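Local coordinates for putative leucoanthocyanidin reductase 1 (Vitis vinifera, PDB 3I6I), which probably catalyses the NADPH-dependent reduction of leucoanthocyanidins to flavan-3-ols such as catechin in grapevine flavonoid metabolism, at residues F120-N125 / N135-K140; C159-S164 / G280-F285; G17-I22 / A51-A56. All coordinates share one frame; numbering follows the deposited sequence. Where two conformers were deposited one is given.

Interaction 1: F120-N125 / N135-K140; sequences FGHDVN and NMYREK. With NDP (NADPH dihydro-nicotinamide-adenine-dinucleotide phosphate), chain B; ACY (acetic acid), chain C.
Val124, in the irregular loop that follows strand 114-116, and Tyr137, on helix 133-149, bring the two backbones closest, with a CA-CA distance of 5.6 Å. The valine sits over the tyrosine. Its CG1 lies above the centre of one ring face, 3.8 Å from the centroid of Tyr137 and 11° off the ring normal, a CH-pi contact. CG1 is anti to the carbonyl carbon (chi1 -54°), which directs this methyl at the helix. The same methyl also touches the alkyl chain of Lys140, at CD, 4.0 Å away. Phe272 of helix 266-277 also packs with the tyrosine ring.

The polar end of Tyr137 points to a bound acetic acid or acetate molecule, probably from the crystallisation liquor. Tyr137 OH lies 2.5 Å from OXT of the acetate, an unusually short hydrogen bond to be read with caution. His122 N reaches the same oxygen at 3.0 Å, and this bond is nearly straight (169°). The acetate methyl lies over one face of the His122 imidazole, toward its rim. Tyr137 OH also approaches His122 ND1, at 2.8 Å and obliquely to the ring.

Lys140 is extended beyond CG and runs past the valine to the cofactor. Its NZ bonds O3D of the nicotinamide ribose of NADPH at 2.8 Å and O2D at 3.1 Å. A lysine on this ribose is a recurrent feature of short-chain dehydrogenases. Close by, His122 N, and less certainly Tyr137 OH, hold the acetate oxygen. This is consistent with a place where a polar group of the substrate could be received.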
loop_
_atom_site.group_PDB
_atom_site.type_symbol
_atom_site.label_atom_id
_atom_site.label_comp_id
_atom_site.label_asym_id
_atom_site.label_seq_id
_atom_site.Cartn_x
_atom_site.Cartn_y
_atom_site.Cartn_z
ATOM N N PHE A 120 -2.949 1.808 -1.324
ATOM C CA PHE A 120 -1.965 0.744 -1.163
ATOM C C PHE A 120 -2.485 -0.464 -0.438
ATOM O O PHE A 120 -1.739 -1.115 0.276
ATOM C CB PHE A 120 -0.623 1.272 -0.566
ATOM C CG PHE A 120 -0.011 2.345 -1.421
ATOM C CD1 PHE A 120 -0.204 3.669 -1.125
ATOM C CD2 PHE A 120 0.670 2.019 -2.611
ATOM C CE1 PHE A 120 0.297 4.669 -1.950
ATOM C CE2 PHE A 120 1.158 3.018 -3.453
ATOM C CZ PHE A 120 0.962 4.353 -3.138
ATOM N N GLY A 121 -3.766 -0.777 -0.639
ATOM C CA GLY A 121 -4.306 -2.048 -0.145
ATOM C C GLY A 121 -5.520 -2.470 -0.958
ATOM O O GLY A 121 -5.400 -2.756 -2.159
ATOM N N HIS A 122 -6.697 -2.491 -0.326
ATOM C CA HIS A 122 -7.916 -2.986 -0.993
ATOM C C HIS A 122 -8.675 -1.895 -1.703
ATOM O O HIS A 122 -8.327 -0.680 -1.630
ATOM C CB HIS A 122 -8.824 -3.695 0.027
ATOM C CG HIS A 122 -8.113 -4.744 0.803
ATOM N ND1 HIS A 122 -8.480 -5.112 2.084
ATOM C CD2 HIS A 122 -7.044 -5.519 0.478
ATOM C CE1 HIS A 122 -7.667 -6.069 2.508
ATOM N NE2 HIS A 122 -6.783 -6.326 1.553
ATOM N N ASP A 123 -9.744 -2.280 -2.392
ATOM C CA ASP A 123 -10.577 -1.230 -3.027
ATOM C C ASP A 123 -11.564 -0.767 -1.969
ATOM O O ASP A 123 -12.508 -1.484 -1.643
ATOM C CB ASP A 123 -11.315 -1.793 -4.246
ATOM C CG ASP A 123 -12.205 -0.750 -4.918
ATOM O OD1 ASP A 123 -12.645 0.209 -4.254
ATOM O OD2 ASP A 123 -12.452 -0.868 -6.128
ATOM N N VAL A 124 -11.286 0.382 -1.358
ATOM C CA VAL A 124 -12.053 0.805 -0.201
ATOM C C VAL A 124 -13.515 1.089 -0.532
ATOM O O VAL A 124 -14.381 1.106 0.356
ATOM C CB VAL A 124 -11.404 2.033 0.479
ATOM C CG1 VAL A 124 -9.938 1.734 0.814
ATOM C CG2 VAL A 124 -11.517 3.278 -0.398
ATOM N N ASN A 125 -13.800 1.335 -1.817
ATOM C CA ASN A 125 -15.183 1.471 -2.250
ATOM C C ASN A 125 -15.977 0.213 -2.492
ATOM O O ASN A 125 -17.201 0.283 -2.553
ATOM C CB ASN A 125 -15.319 2.475 -3.432
ATOM C CG ASN A 125 -15.498 3.917 -2.937
ATOM O OD1 ASN A 125 -15.045 4.881 -3.561
ATOM N ND2 ASN A 125 -16.157 4.056 -1.792
ATOM N N ASN A 135 -13.601 2.099 9.873
ATOM C CA ASN A 135 -13.328 3.537 10.110
ATOM C C ASN A 135 -12.208 4.054 9.256
ATOM O O ASN A 135 -12.327 5.123 8.671
ATOM C CB ASN A 135 -13.028 3.789 11.579
ATOM C CG ASN A 135 -13.059 5.266 11.916
ATOM O OD1 ASN A 135 -14.099 5.898 11.817
ATOM N ND2 ASN A 135 -11.914 5.827 12.209
ATOM N N MET A 136 -11.134 3.265 9.125
ATOM C CA MET A 136 -10.065 3.610 8.246
ATOM C C MET A 136 -10.531 3.751 6.798
ATOM O O MET A 136 -10.138 4.702 6.127
ATOM C CB MET A 136 -8.922 2.586 8.306
ATOM C CG MET A 136 -7.700 3.098 7.562
ATOM S SD MET A 136 -6.273 2.013 7.663
ATOM C CE MET A 136 -6.068 1.825 9.417
ATOM N N TYR A 137 -11.383 2.826 6.337
ATOM C CA TYR A 137 -11.927 2.908 5.000
ATOM C C TYR A 137 -12.876 4.100 4.840
ATOM O O TYR A 137 -12.826 4.746 3.775
ATOM C CB TYR A 137 -12.602 1.608 4.593
ATOM C CG TYR A 137 -11.621 0.536 4.170
ATOM C CD1 TYR A 137 -10.248 0.661 4.406
ATOM C CD2 TYR A 137 -12.078 -0.599 3.518
ATOM C CE1 TYR A 137 -9.358 -0.333 4.036
ATOM C CE2 TYR A 137 -11.206 -1.591 3.148
ATOM C CZ TYR A 137 -9.855 -1.458 3.376
ATOM O OH TYR A 137 -8.997 -2.483 3.014
ATOM N N ARG A 138 -13.661 4.432 5.873
ATOM C CA ARG A 138 -14.418 5.689 5.878
ATOM C C ARG A 138 -13.548 6.902 5.630
ATOM O O ARG A 138 -13.948 7.779 4.848
ATOM C CB ARG A 138 -15.257 5.891 7.126
ATOM C CG ARG A 138 -16.496 5.055 7.217
ATOM C CD ARG A 138 -17.434 5.630 8.320
ATOM N NE ARG A 138 -16.839 5.380 9.613
ATOM C CZ ARG A 138 -16.986 4.277 10.341
ATOM N NH1 ARG A 138 -17.791 3.306 9.979
ATOM N NH2 ARG A 138 -16.329 4.170 11.488
ATOM N N GLU A 139 -12.380 6.970 6.280
ATOM C CA GLU A 139 -11.447 8.088 6.085
ATOM C C GLU A 139 -10.869 8.086 4.659
ATOM O O GLU A 139 -10.787 9.143 4.030
ATOM C CB GLU A 139 -10.347 8.024 7.113
ATOM C CG GLU A 139 -10.900 8.291 8.526
ATOM C CD GLU A 139 -9.846 8.351 9.601
ATOM O OE1 GLU A 139 -8.642 8.095 9.324
ATOM O OE2 GLU A 139 -10.231 8.665 10.747
ATOM N N LYS A 140 -10.475 6.905 4.158
ATOM C CA LYS A 140 -9.965 6.808 2.784
ATOM C C LYS A 140 -11.024 7.187 1.739
ATOM O O LYS A 140 -10.717 7.875 0.743
ATOM C CB LYS A 140 -9.343 5.439 2.536
ATOM C CG LYS A 140 -8.053 5.198 3.332
ATOM C CD LYS A 140 -7.342 3.915 2.923
ATOM C CE LYS A 140 -6.032 3.749 3.705
ATOM N NZ LYS A 140 -5.139 2.737 3.037
HETATM P PA NDP B . 4.067 4.274 7.913
HETATM O O1A NDP B . 3.544 4.606 9.289
HETATM O O2A NDP B . 5.196 3.090 7.786
HETATM O O5B NDP B . 4.698 5.521 7.115
HETATM C C5B NDP B . 4.018 6.737 7.078
HETATM C C4B NDP B . 4.857 7.809 6.496
HETATM O O4B NDP B . 3.937 8.968 6.506
HETATM C C3B NDP B . 6.055 8.186 7.405
HETATM O O3B NDP B . 7.206 8.608 6.626
HETATM C C2B NDP B . 5.516 9.363 8.215
HETATM O O2B NDP B . 6.592 10.213 8.613
HETATM C C1B NDP B . 4.698 10.068 7.136
HETATM N N9A NDP B . 3.714 11.043 7.607
HETATM C C8A NDP B . 2.687 10.779 8.414
HETATM N N7A NDP B . 1.984 11.898 8.600
HETATM C C5A NDP B . 2.557 12.877 7.892
HETATM C C6A NDP B . 2.269 14.231 7.710
HETATM N N6A NDP B . 1.209 14.786 8.302
HETATM N N1A NDP B . 3.075 14.966 6.918
HETATM C C2A NDP B . 4.116 14.405 6.306
HETATM N N3A NDP B . 4.417 13.107 6.443
HETATM C C4A NDP B . 3.653 12.333 7.246
HETATM O O3 NDP B . 2.818 3.825 7.019
HETATM P PN NDP B . 2.592 2.471 6.129
HETATM O O1N NDP B . 3.591 2.148 5.083
HETATM O O2N NDP B . 2.255 1.376 7.209
HETATM O O5D NDP B . 1.119 2.859 5.508
HETATM C C5D NDP B . 1.030 3.608 4.287
HETATM C C4D NDP B . -0.251 3.250 3.588
HETATM O O4D NDP B . -0.034 1.879 3.151
HETATM C C3D NDP B . -1.488 3.250 4.452
HETATM O O3D NDP B . -2.596 3.652 3.652
HETATM C C2D NDP B . -1.647 1.781 4.797
HETATM O O2D NDP B . -3.030 1.518 4.933
HETATM C C1D NDP B . -1.138 1.075 3.543
HETATM N N1N NDP B . -0.451 -0.247 3.770
HETATM C C2N NDP B . -0.697 -1.363 2.932
HETATM C C3N NDP B . -0.383 -2.590 3.342
HETATM C C7N NDP B . -0.627 -3.791 2.409
HETATM O O7N NDP B . -1.070 -3.626 1.266
HETATM N N7N NDP B . -0.261 -4.975 2.870
HETATM C C4N NDP B . 0.231 -2.788 4.737
HETATM C C5N NDP B . 0.930 -1.520 5.214
HETATM C C6N NDP B . 0.628 -0.340 4.688
HETATM P P2B NDP B . 6.959 10.319 10.248
HETATM O O1X NDP B . 7.516 9.023 10.717
HETATM O O2X NDP B . 7.923 11.580 10.320
HETATM O O3X NDP B . 5.604 10.688 10.979
HETATM C C ACY C . -5.708 -2.183 3.418
HETATM O O ACY C . -4.707 -1.488 3.712
HETATM O OXT ACY C . -6.629 -1.807 2.638
HETATM C CH3 ACY C . -5.765 -3.557 4.039
#

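Interaction 2: C159-S164 / G280-F285. With NDP (NADPH dihydro-nicotinamide-adenine-dinucleotide phosphate), chain B.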
loop_
_atom_site.group_PDB
_atom_site.type_symbol
_atom_site.label_atom_id
_atom_site.label_comp_id
_atom_site.label_asym_id
_atom_site.label_seq_id
_atom_site.Cartn_x
_atom_site.Cartn_y
_atom_site.Cartn_z
ATOM N N CYS A 159 -3.223 -2.402 -4.334
ATOM C CA CYS A 159 -2.205 -3.396 -4.558
ATOM C C CYS A 159 -2.322 -4.696 -3.742
ATOM O O CYS A 159 -1.431 -5.572 -3.832
ATOM C CB CYS A 159 -0.808 -2.814 -4.383
ATOM S SG CYS A 159 -0.577 -2.110 -2.726
ATOM N N ASN A 160 -3.355 -4.808 -2.937
ATOM C CA ASN A 160 -3.628 -6.036 -2.194
ATOM C C ASN A 160 -2.520 -6.265 -1.145
ATOM O O ASN A 160 -2.047 -5.293 -0.599
ATOM C CB ASN A 160 -3.882 -7.209 -3.127
ATOM C CG ASN A 160 -5.250 -7.103 -3.798
ATOM O OD1 ASN A 160 -6.257 -6.746 -3.159
ATOM N ND2 ASN A 160 -5.285 -7.361 -5.119
ATOM N N SER A 161 -2.151 -7.499 -0.817
ATOM C CA SER A 161 -1.278 -7.715 0.333
ATOM C C SER A 161 0.218 -7.679 -0.000
ATOM O O SER A 161 0.664 -8.287 -0.969
ATOM C CB SER A 161 -1.621 -9.061 0.999
ATOM O OG SER A 161 -2.931 -9.001 1.505
ATOM N N ILE A 162 1.026 -7.080 0.864
ATOM C CA ILE A 162 2.474 -7.253 0.773
ATOM C C ILE A 162 2.834 -8.714 1.061
ATOM O O ILE A 162 2.162 -9.386 1.816
ATOM C CB ILE A 162 3.236 -6.275 1.728
ATOM C CG1 ILE A 162 4.719 -6.173 1.332
ATOM C CG2 ILE A 162 3.070 -6.702 3.170
ATOM C CD1 ILE A 162 5.250 -4.741 1.273
ATOM N N ALA A 163 3.854 -9.220 0.398
ATOM C CA ALA A 163 4.224 -10.614 0.455
ATOM C C ALA A 163 4.952 -10.957 1.747
ATOM O O ALA A 163 6.130 -11.237 1.753
ATOM C CB ALA A 163 5.034 -10.970 -0.699
ATOM N N SER A 164 4.216 -10.920 2.841
ATOM C CA SER A 164 4.742 -11.310 4.139
ATOM C C SER A 164 3.760 -12.315 4.673
ATOM O O SER A 164 2.729 -12.576 4.051
ATOM C CB SER A 164 4.841 -10.103 5.072
ATOM O OG SER A 164 3.599 -9.437 5.198
ATOM N N GLY A 280 -13.215 -12.849 1.392
ATOM C CA GLY A 280 -12.726 -12.865 0.020
ATOM C C GLY A 280 -12.692 -11.505 -0.624
ATOM O O GLY A 280 -12.892 -11.410 -1.851
ATOM N N CYS A 281 -12.432 -10.445 0.171
ATOM C CA CYS A 281 -12.564 -9.049 -0.346
ATOM C C CYS A 281 -11.639 -8.688 -1.535
ATOM O O CYS A 281 -11.941 -7.771 -2.304
ATOM C CB CYS A 281 -12.404 -8.032 0.808
ATOM S SG CYS A 281 -10.742 -7.811 1.368
ATOM N N GLN A 282 -10.506 -9.365 -1.681
ATOM C CA GLN A 282 -9.548 -9.049 -2.754
ATOM C C GLN A 282 -9.947 -9.674 -4.086
ATOM O O GLN A 282 -9.480 -9.239 -5.154
ATOM C CB GLN A 282 -8.151 -9.522 -2.415
ATOM C CG GLN A 282 -7.594 -8.899 -1.158
ATOM C CD GLN A 282 -6.103 -9.142 -0.904
ATOM O OE1 GLN A 282 -5.535 -8.610 0.087
ATOM N NE2 GLN A 282 -5.475 -9.901 -1.743
ATOM N N VAL A 283 -10.725 -10.749 -4.030
ATOM C CA VAL A 283 -10.990 -11.547 -5.238
ATOM C C VAL A 283 -12.449 -11.590 -5.702
ATOM O O VAL A 283 -12.730 -12.178 -6.735
ATOM C CB VAL A 283 -10.511 -12.987 -5.050
ATOM C CG1 VAL A 283 -8.981 -13.019 -4.821
ATOM C CG2 VAL A 283 -11.271 -13.648 -3.877
ATOM N N ASN A 284 -13.376 -10.992 -4.962
ATOM C CA ASN A 284 -14.783 -11.190 -5.192
ATOM C C ASN A 284 -15.483 -10.203 -6.124
ATOM O O ASN A 284 -16.702 -10.107 -6.104
ATOM C CB ASN A 284 -15.528 -11.290 -3.860
ATOM C CG ASN A 284 -15.567 -10.005 -3.129
ATOM O OD1 ASN A 284 -15.048 -8.990 -3.608
ATOM N ND2 ASN A 284 -16.180 -10.015 -1.953
ATOM N N PHE A 285 -14.716 -9.460 -6.909
ATOM C CA PHE A 285 -15.262 -8.520 -7.867
ATOM C C PHE A 285 -14.494 -8.575 -9.173
ATOM O O PHE A 285 -13.314 -8.914 -9.208
ATOM C CB PHE A 285 -15.231 -7.058 -7.345
ATOM C CG PHE A 285 -13.841 -6.527 -6.996
ATOM C CD1 PHE A 285 -13.234 -6.833 -5.761
ATOM C CD2 PHE A 285 -13.138 -5.724 -7.873
ATOM C CE1 PHE A 285 -11.966 -6.341 -5.458
ATOM C CE2 PHE A 285 -11.879 -5.218 -7.562
ATOM C CZ PHE A 285 -11.298 -5.519 -6.342
HETATM P PA NDP B . 4.067 4.274 7.913
HETATM O O1A NDP B . 3.544 4.606 9.289
HETATM O O2A NDP B . 5.196 3.090 7.786
HETATM O O5B NDP B . 4.698 5.521 7.115
HETATM C C5B NDP B . 4.018 6.737 7.078
HETATM C C4B NDP B . 4.857 7.809 6.496
HETATM O O4B NDP B . 3.937 8.968 6.506
HETATM C C3B NDP B . 6.055 8.186 7.405
HETATM O O3B NDP B . 7.206 8.608 6.626
HETATM C C2B NDP B . 5.516 9.363 8.215
HETATM O O2B NDP B . 6.592 10.213 8.613
HETATM C C1B NDP B . 4.698 10.068 7.136
HETATM N N9A NDP B . 3.714 11.043 7.607
HETATM C C8A NDP B . 2.687 10.779 8.414
HETATM N N7A NDP B . 1.984 11.898 8.600
HETATM C C5A NDP B . 2.557 12.877 7.892
HETATM C C6A NDP B . 2.269 14.231 7.710
HETATM N N6A NDP B . 1.209 14.786 8.302
HETATM N N1A NDP B . 3.075 14.966 6.918
HETATM C C2A NDP B . 4.116 14.405 6.306
HETATM N N3A NDP B . 4.417 13.107 6.443
HETATM C C4A NDP B . 3.653 12.333 7.246
HETATM O O3 NDP B . 2.818 3.825 7.019
HETATM P PN NDP B . 2.592 2.471 6.129
HETATM O O1N NDP B . 3.591 2.148 5.083
HETATM O O2N NDP B . 2.255 1.376 7.209
HETATM O O5D NDP B . 1.119 2.859 5.508
HETATM C C5D NDP B . 1.030 3.608 4.287
HETATM C C4D NDP B . -0.251 3.250 3.588
HETATM O O4D NDP B . -0.034 1.879 3.151
HETATM C C3D NDP B . -1.488 3.250 4.452
HETATM O O3D NDP B . -2.596 3.652 3.652
HETATM C C2D NDP B . -1.647 1.781 4.797
HETATM O O2D NDP B . -3.030 1.518 4.933
HETATM C C1D NDP B . -1.138 1.075 3.543
HETATM N N1N NDP B . -0.451 -0.247 3.770
HETATM C C2N NDP B . -0.697 -1.363 2.932
HETATM C C3N NDP B . -0.383 -2.590 3.342
HETATM C C7N NDP B . -0.627 -3.791 2.409
HETATM O O7N NDP B . -1.070 -3.626 1.266
HETATM N N7N NDP B . -0.261 -4.975 2.870
HETATM C C4N NDP B . 0.231 -2.788 4.737
HETATM C C5N NDP B . 0.930 -1.520 5.214
HETATM C C6N NDP B . 0.628 -0.340 4.688
HETATM P P2B NDP B . 6.959 10.319 10.248
HETATM O O1X NDP B . 7.516 9.023 10.717
HETATM O O2X NDP B . 7.923 11.580 10.320
HETATM O O3X NDP B . 5.604 10.688 10.979
HETATM O O HOH W 1 -7.995 -7.307 -6.402
#
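The amides of Asn160 and Gln282 lie with their planes only 22° apart, and the two side chains run alongside each other, antiparallel. Asn160 OD1 rests on the aliphatic part of Gln282, 3.2 Å from CG. The Phe285 ring, with Cys281 O and Asn284 OD1 in plane at its edge, stays within the 280-285 loop and does not reach 159-164. The contact lies beside the nicotinamide end of the NADPH pocket in this Rossmann-fold protein of the NmrA-like family. It joins short strand 161-162, at one margin of a three-stranded mixed sheet, to the loop after helix 266-277.

With chi1 at -73°, the Asn160 amide swings away from its own carbonyl and comes alongside Gln282. Ser161 OG lies near the amide end of Gln282, whose nitrogen and oxygen are probably exchanged in the model. On the cofactor side backbone atoms come closest to the carboxamide: Asn160 O is 2.7 Å from O7N of NADPH, and Ile162 N is 3.2 Å from N7N. These like-with-like approaches leave the bonding undecided; a carboxamide turned over in the model would explain them.

Asn160 ND2 bonds Phe221 O. It also donates to a water at 3.0 Å, and that water in turn donates to Gln282 O at 2.7 Å.

Interaction 3: G17-I22 / A51-A56; sequences GATGFI and AKIFKA. With NDP (NADPH dihydro-nicotinamide-adenine-dinucleotide phosphate), chain B.
Ile53 is the first residue of helix 48-59 in the range 51-56 to meet the 17-22 segment. Its CD1 lies against the backbone of Thr19, 3.4 Å from Thr19 O, and 4.0 Å from Thr19 CB. Its other branch, CG2, reaches Ala18 O at 3.9 Å. Gln24 of helix 21-32 also packs on this isoleucine.

Phe54 follows and offers a ring face. Thr19 CG2 sits over that face, offset toward the rim near CZ, in a CH-pi contact 3.8 Å from the ring centroid and 27° off the normal. Ile39 and Ala41 of strand 37-41 also line the phenyl group.

The turn they touch belongs to the glycine-rich GxxGxxG motif of the Rossmann fold, which links strand 13-16 to helix 21-32. Gly17 to Gly20 form a type I beta turn, with Gly20 CA only 3.0 Å from O5B of NADPH.

Thr19 faces both ways. Its chi1 of 68° turns OG1 to the ribose and leaves CG2 for Phe54. OG1 shares a 2.6 Å hydrogen bond with O3B of the adenosine ribose.

At the start of helix 21-32 two backbone amides hold the diphosphate. Phe21 N donates to O2A of NADPH at 2.9 Å. Ile22 N donates to O1N of NADPH at 3.0 Å, in a nearly straight bond of 172°.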
loop_
_atom_site.group_PDB
_atom_site.type_symbol
_atom_site.label_atom_id
_atom_site.label_comp_id
_atom_site.label_asym_id
_atom_site.label_seq_id
_atom_site.Cartn_x
_atom_site.Cartn_y
_atom_site.Cartn_z
ATOM N N GLY A 17 5.610 10.637 3.134
ATOM C CA GLY A 17 5.642 9.326 3.800
ATOM C C GLY A 17 6.707 8.387 3.275
ATOM O O GLY A 17 6.621 7.155 3.441
ATOM N N ALA A 18 7.744 8.948 2.675
ATOM C CA ALA A 18 8.844 8.137 2.127
ATOM C C ALA A 18 9.657 7.308 3.157
ATOM O O ALA A 18 10.352 6.367 2.766
ATOM C CB ALA A 18 9.763 9.009 1.293
ATOM N N THR A 19 9.584 7.639 4.454
ATOM C CA THR A 19 10.292 6.859 5.488
ATOM C C THR A 19 9.452 5.721 6.054
ATOM O O THR A 19 9.939 4.940 6.886
ATOM C CB THR A 19 10.791 7.734 6.667
ATOM O OG1 THR A 19 9.677 8.225 7.418
ATOM C CG2 THR A 19 11.611 8.876 6.167
ATOM N N GLY A 20 8.223 5.620 5.557
ATOM C CA GLY A 20 7.275 4.580 5.900
ATOM C C GLY A 20 7.547 3.274 5.186
ATOM O O GLY A 20 8.395 3.187 4.298
ATOM N N PHE A 21 6.858 2.239 5.614
ATOM C CA PHE A 21 7.099 0.909 5.081
ATOM C C PHE A 21 6.875 0.878 3.542
ATOM O O PHE A 21 7.801 0.584 2.756
ATOM C CB PHE A 21 6.183 -0.061 5.808
ATOM C CG PHE A 21 6.325 -1.464 5.366
ATOM C CD1 PHE A 21 7.546 -2.113 5.457
ATOM C CD2 PHE A 21 5.241 -2.157 4.870
ATOM C CE1 PHE A 21 7.690 -3.443 5.047
ATOM C CE2 PHE A 21 5.379 -3.484 4.465
ATOM C CZ PHE A 21 6.612 -4.122 4.555
ATOM N N ILE A 22 5.665 1.223 3.103
ATOM C CA ILE A 22 5.375 1.289 1.670
ATOM C C ILE A 22 6.124 2.430 0.993
ATOM O O ILE A 22 6.615 2.315 -0.137
ATOM C CB ILE A 22 3.817 1.432 1.412
ATOM C CG1 ILE A 22 3.102 0.156 1.843
ATOM C CG2 ILE A 22 3.486 1.808 -0.059
ATOM C CD1 ILE A 22 3.597 -1.096 1.135
ATOM N N ALA A 51 17.224 8.416 9.605
ATOM C CA ALA A 51 18.563 8.803 9.156
ATOM C C ALA A 51 19.054 7.871 8.058
ATOM O O ALA A 51 19.579 8.332 7.048
ATOM C CB ALA A 51 19.536 8.799 10.309
ATOM N N LYS A 52 18.873 6.567 8.263
ATOM C CA LYS A 52 19.290 5.564 7.286
ATOM C C LYS A 52 18.559 5.756 5.958
ATOM O O LYS A 52 19.174 5.871 4.895
ATOM C CB LYS A 52 19.031 4.151 7.826
ATOM N N ILE A 53 17.242 5.823 6.030
ATOM C CA ILE A 53 16.414 5.978 4.832
ATOM C C ILE A 53 16.720 7.277 4.071
ATOM O O ILE A 53 16.949 7.245 2.860
ATOM C CB ILE A 53 14.907 5.913 5.188
ATOM C CG1 ILE A 53 14.533 4.538 5.774
ATOM C CG2 ILE A 53 14.050 6.191 3.950
ATOM C CD1 ILE A 53 13.271 4.555 6.656
ATOM N N PHE A 54 16.720 8.417 4.762
ATOM C CA PHE A 54 16.986 9.704 4.097
ATOM C C PHE A 54 18.359 9.762 3.412
ATOM O O PHE A 54 18.500 10.383 2.359
ATOM C CB PHE A 54 16.884 10.883 5.068
ATOM C CG PHE A 54 15.477 11.274 5.411
ATOM C CD1 PHE A 54 14.573 11.617 4.419
ATOM C CD2 PHE A 54 15.071 11.348 6.731
ATOM C CE1 PHE A 54 13.281 11.990 4.735
ATOM C CE2 PHE A 54 13.774 11.738 7.052
ATOM C CZ PHE A 54 12.885 12.044 6.056
ATOM N N LYS A 55 19.358 9.140 4.014
ATOM C CA LYS A 55 20.696 9.094 3.438
ATOM C C LYS A 55 20.675 8.313 2.120
ATOM O O LYS A 55 21.143 8.799 1.090
ATOM N N ALA A 56 20.129 7.107 2.170
ATOM C CA ALA A 56 19.993 6.257 0.970
ATOM C C ALA A 56 19.303 6.981 -0.199
ATOM O O ALA A 56 19.784 6.917 -1.346
ATOM C CB ALA A 56 19.246 4.993 1.307
HETATM P PA NDP B . 4.067 4.274 7.913
HETATM O O1A NDP B . 3.544 4.606 9.289
HETATM O O2A NDP B . 5.196 3.090 7.786
HETATM O O5B NDP B . 4.698 5.521 7.115
HETATM C C5B NDP B . 4.018 6.737 7.078
HETATM C C4B NDP B . 4.857 7.809 6.496
HETATM O O4B NDP B . 3.937 8.968 6.506
HETATM C C3B NDP B . 6.055 8.186 7.405
HETATM O O3B NDP B . 7.206 8.608 6.626
HETATM C C2B NDP B . 5.516 9.363 8.215
HETATM O O2B NDP B . 6.592 10.213 8.613
HETATM C C1B NDP B . 4.698 10.068 7.136
HETATM N N9A NDP B . 3.714 11.043 7.607
HETATM C C8A NDP B . 2.687 10.779 8.414
HETATM N N7A NDP B . 1.984 11.898 8.600
HETATM C C5A NDP B . 2.557 12.877 7.892
HETATM C C6A NDP B . 2.269 14.231 7.710
HETATM N N6A NDP B . 1.209 14.786 8.302
HETATM N N1A NDP B . 3.075 14.966 6.918
HETATM C C2A NDP B . 4.116 14.405 6.306
HETATM N N3A NDP B . 4.417 13.107 6.443
HETATM C C4A NDP B . 3.653 12.333 7.246
HETATM O O3 NDP B . 2.818 3.825 7.019
HETATM P PN NDP B . 2.592 2.471 6.129
HETATM O O1N NDP B . 3.591 2.148 5.083
HETATM O O2N NDP B . 2.255 1.376 7.209
HETATM O O5D NDP B . 1.119 2.859 5.508
HETATM C C5D NDP B . 1.030 3.608 4.287
HETATM C C4D NDP B . -0.251 3.250 3.588
HETATM O O4D NDP B . -0.034 1.879 3.151
HETATM C C3D NDP B . -1.488 3.250 4.452
HETATM O O3D NDP B . -2.596 3.652 3.652
HETATM C C2D NDP B . -1.647 1.781 4.797
HETATM O O2D NDP B . -3.030 1.518 4.933
HETATM C C1D NDP B . -1.138 1.075 3.543
HETATM N N1N NDP B . -0.451 -0.247 3.770
HETATM C C2N NDP B . -0.697 -1.363 2.932
HETATM C C3N NDP B . -0.383 -2.590 3.342
HETATM C C7N NDP B . -0.627 -3.791 2.409
HETATM O O7N NDP B . -1.070 -3.626 1.266
HETATM N N7N NDP B . -0.261 -4.975 2.870
HETATM C C4N NDP B . 0.231 -2.788 4.737
HETATM C C5N NDP B . 0.930 -1.520 5.214
HETATM C C6N NDP B . 0.628 -0.340 4.688
HETATM P P2B NDP B . 6.959 10.319 10.248
HETATM O O1X NDP B . 7.516 9.023 10.717
HETATM O O2X NDP B . 7.923 11.580 10.320
HETATM O O3X NDP B . 5.604 10.688 10.979
#

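Interaction 3 lies by the adenosine ribose and diphosphate of NADPH; interactions 1 and 2 both lie by the nicotinamide end. Along the chain interaction 3 closes first, then interaction 1, then interaction 2. In interaction 3, residues 17-22 follow the first strand of the five-stranded parallel sheet, and helix 48-59 packs behind them. Interaction 1 follows strand 114-116, at one edge of that sheet. Interaction 2 joins strand 161-162 of the smaller mixed sheet to the loop after helix 266-277. The centres of interactions 1 and 2 are about 13 Å apart, and a probable hydrogen bond from Asn160 N to Gly121 O joins them. Interaction 3 is about 24 and 25 Å away, yet Ile22 packs on Phe120 and Ile162. The three meet at one cofactor site.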